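Side-chain contact in periplasmic binding protein (Roseiflexus sp. RS-1, PDB 5GJ3), which binds two hemes in its cleft in this crystal form and probably delivers heme to a bacterial heme-uptake transporter: residues A[240-245]-A[254-259]. Sequence-based numbering, arbitrary orientation.
Sequences DLYLLG and LTDLTI. With ZN (zinc ion), chain G; HEM (protoporphyrin IX containing Fe), chain B.
A phenol-to-carboxylate hydrogen bond, backed by one leucine pair, joins the short helix 240-244 beside the heme cleft to the C-terminal helix 250-267. Tyr242 donates from OH to OD2 of Asp256 over 2.7 Å. The acceptor lies at the ring's edge, in the ring plane, whereas the hydroxyl comes from above the carboxylate plane, 52° out of it; the two planes are 49° apart. Tyrosine suits this place because its long side chain, ending in a rigid ring, carries a hydroxyl donor to the neighbouring helix, with CG anti to the backbone N (chi1 -178°), which swings the hydroxyl end to helix 250-267. Aspartate suits the other end because its two oxygens can divide the work: OD1 binds a zinc ion at 2.0 Å, while OD2 accepts from Tyr242 and also from a zinc-bound water, 2.8 Å away.

Apart from this polar bridge, CD1 of Leu243 meets CD1 of Leu257 at 4.0 Å, the side chains crossing at about a right angle. Both leucines are buried and reach on to strand 201-205, Leu243 against Leu205 and Leu257 against Leu203, so branched aliphatic groups fill the seam between the two helices and the sheet. On helix 240-244, Asp240 faces a heme instead, its CG 3.6 Å from the methyl CMB, and Leu244 also touches heme.

Two bonds to OD2 and the metal on OD1 should restrain the rotation of the Asp256 carboxylate. The zinc ion would probably keep it ionised while drawing some charge away from OD2, which the phenol and the water then share.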
# COMPACT_ATOMS: atom_id res chain seq x y z
N ASP A 240 2.39 -3.02 -5.38
CA ASP A 240 1.65 -1.92 -4.76
C ASP A 240 0.95 -2.19 -3.41
O ASP A 240 1.10 -1.40 -2.47
CB ASP A 240 0.63 -1.27 -5.70
CG ASP A 240 -0.19 -2.29 -6.51
OD1 ASP A 240 -0.40 -3.43 -6.03
OD2 ASP A 240 -0.61 -1.96 -7.64
N LEU A 241 0.18 -3.28 -3.30
CA LEU A 241 -0.50 -3.54 -2.03
C LEU A 241 0.54 -3.80 -0.90
O LEU A 241 0.37 -3.38 0.24
CB LEU A 241 -1.50 -4.72 -2.19
CG LEU A 241 -2.47 -5.04 -1.04
CD1 LEU A 241 -3.27 -3.82 -0.54
CD2 LEU A 241 -3.42 -6.17 -1.44
N TYR A 242 1.62 -4.49 -1.24
CA TYR A 242 2.66 -4.81 -0.29
C TYR A 242 3.36 -3.56 0.20
O TYR A 242 3.53 -3.37 1.40
CB TYR A 242 3.68 -5.68 -0.99
CG TYR A 242 4.85 -6.17 -0.14
CD1 TYR A 242 4.63 -6.94 1.02
CD2 TYR A 242 6.17 -5.92 -0.52
CE1 TYR A 242 5.70 -7.42 1.77
CE2 TYR A 242 7.26 -6.41 0.22
CZ TYR A 242 7.02 -7.16 1.37
OH TYR A 242 8.05 -7.64 2.11
N LEU A 243 3.80 -2.70 -0.71
CA LEU A 243 4.47 -1.46 -0.29
C LEU A 243 3.54 -0.45 0.42
O LEU A 243 3.92 0.14 1.42
CB LEU A 243 5.14 -0.79 -1.47
CG LEU A 243 5.78 0.58 -1.23
CD1 LEU A 243 6.96 0.49 -0.26
CD2 LEU A 243 6.20 1.20 -2.56
N LEU A 244 2.34 -0.26 -0.11
CA LEU A 244 1.49 0.88 0.21
C LEU A 244 0.19 0.57 0.99
O LEU A 244 -0.46 1.51 1.50
CB LEU A 244 1.13 1.62 -1.08
CG LEU A 244 2.32 2.19 -1.86
CD1 LEU A 244 1.75 2.78 -3.14
CD2 LEU A 244 3.02 3.29 -1.06
N GLY A 245 -0.16 -0.71 1.11
CA GLY A 245 -1.35 -1.15 1.89
C GLY A 245 -1.45 -0.85 3.39
O GLY A 245 -2.58 -0.76 3.93
N LEU A 254 8.84 -2.84 5.21
CA LEU A 254 9.85 -1.98 5.83
C LEU A 254 11.22 -2.62 5.91
O LEU A 254 12.22 -1.94 5.69
CB LEU A 254 9.46 -1.54 7.25
CG LEU A 254 8.50 -0.39 7.33
CD1 LEU A 254 8.18 -0.15 8.82
CD2 LEU A 254 9.07 0.87 6.65
N THR A 255 11.25 -3.93 6.18
CA THR A 255 12.51 -4.68 6.32
C THR A 255 13.16 -4.72 4.92
O THR A 255 14.36 -4.50 4.79
CB THR A 255 12.25 -6.15 6.83
OG1 THR A 255 11.72 -6.13 8.18
CG2 THR A 255 13.47 -7.03 6.77
N ASP A 256 12.37 -5.01 3.88
CA ASP A 256 12.97 -5.05 2.53
C ASP A 256 13.53 -3.66 2.18
O ASP A 256 14.64 -3.59 1.62
CB ASP A 256 11.96 -5.48 1.45
CG ASP A 256 11.50 -6.92 1.63
OD1 ASP A 256 12.16 -7.69 2.38
OD2 ASP A 256 10.46 -7.30 1.03
N LEU A 257 12.75 -2.59 2.43
CA LEU A 257 13.25 -1.26 2.12
C LEU A 257 14.53 -0.96 2.90
O LEU A 257 15.51 -0.48 2.31
CB LEU A 257 12.23 -0.15 2.43
CG LEU A 257 10.99 -0.19 1.58
CD1 LEU A 257 10.04 0.84 2.21
CD2 LEU A 257 11.43 0.19 0.16
N THR A 258 14.52 -1.22 4.22
CA THR A 258 15.68 -0.77 5.02
C THR A 258 16.95 -1.52 4.68
O THR A 258 18.04 -0.97 4.70
CB THR A 258 15.40 -0.78 6.58
OG1 THR A 258 16.31 0.09 7.18
CG2 THR A 258 15.62 -2.19 7.20
N ILE A 259 16.82 -2.80 4.37
CA ILE A 259 17.96 -3.61 3.84
C ILE A 259 18.54 -2.96 2.57
O ILE A 259 19.74 -2.74 2.46
CB ILE A 259 17.56 -5.10 3.56
CG1 ILE A 259 17.12 -5.86 4.84
CG2 ILE A 259 18.72 -5.85 2.90
CD1 ILE A 259 18.03 -5.60 5.99
ZN ZN G . 11.70 -9.62 2.84
CHA HEM B . -7.03 3.20 -9.97
CHB HEM B . -4.96 -0.11 -7.08
CHC HEM B . -4.14 3.57 -3.96
CHD HEM B . -6.70 6.68 -6.67
C1A HEM B . -6.51 2.04 -9.47
C2A HEM B . -6.62 0.79 -10.13
C3A HEM B . -6.08 -0.17 -9.34
C4A HEM B . -5.59 0.49 -8.17
CMA HEM B . -6.00 -1.67 -9.65
CAA HEM B . -7.30 0.62 -11.49
CBA HEM B . -8.83 0.68 -11.22
CGA HEM B . -9.65 1.00 -12.45
O1A HEM B . -9.10 1.48 -13.44
O2A HEM B . -10.90 0.83 -12.49
C1B HEM B . -4.50 0.64 -5.96
C2B HEM B . -3.73 0.11 -4.87
C3B HEM B . -3.47 1.15 -4.01
C4B HEM B . -4.15 2.32 -4.59
CMB HEM B . -3.22 -1.31 -4.73
CAB HEM B . -2.73 1.18 -2.73
CBB HEM B . -2.58 0.06 -1.99
C1C HEM B . -4.69 4.74 -4.42
C2C HEM B . -4.50 6.02 -3.85
C3C HEM B . -5.24 6.92 -4.63
C4C HEM B . -5.86 6.16 -5.69
CMC HEM B . -3.65 6.29 -2.61
CAC HEM B . -5.40 8.39 -4.46
CBC HEM B . -4.74 9.09 -3.53
C1D HEM B . -6.94 5.93 -7.81
C2D HEM B . -7.65 6.54 -8.96
C3D HEM B . -7.75 5.58 -9.88
C4D HEM B . -7.10 4.39 -9.29
CMD HEM B . -8.16 7.98 -9.07
CAD HEM B . -8.42 5.69 -11.24
CBD HEM B . -9.79 4.92 -11.07
CGD HEM B . -10.96 5.74 -10.55
O1D HEM B . -10.98 6.99 -10.67
O2D HEM B . -11.99 5.21 -10.03
NA HEM B . -5.95 1.84 -8.25
NB HEM B . -4.76 1.92 -5.72
NC HEM B . -5.52 4.84 -5.51
ND HEM B . -6.66 4.60 -8.02
FE HEM B . -5.77 3.30 -6.90
O HOH W 1 10.71 -10.05 1.03
O HOH W 2 10.63 -8.84 4.38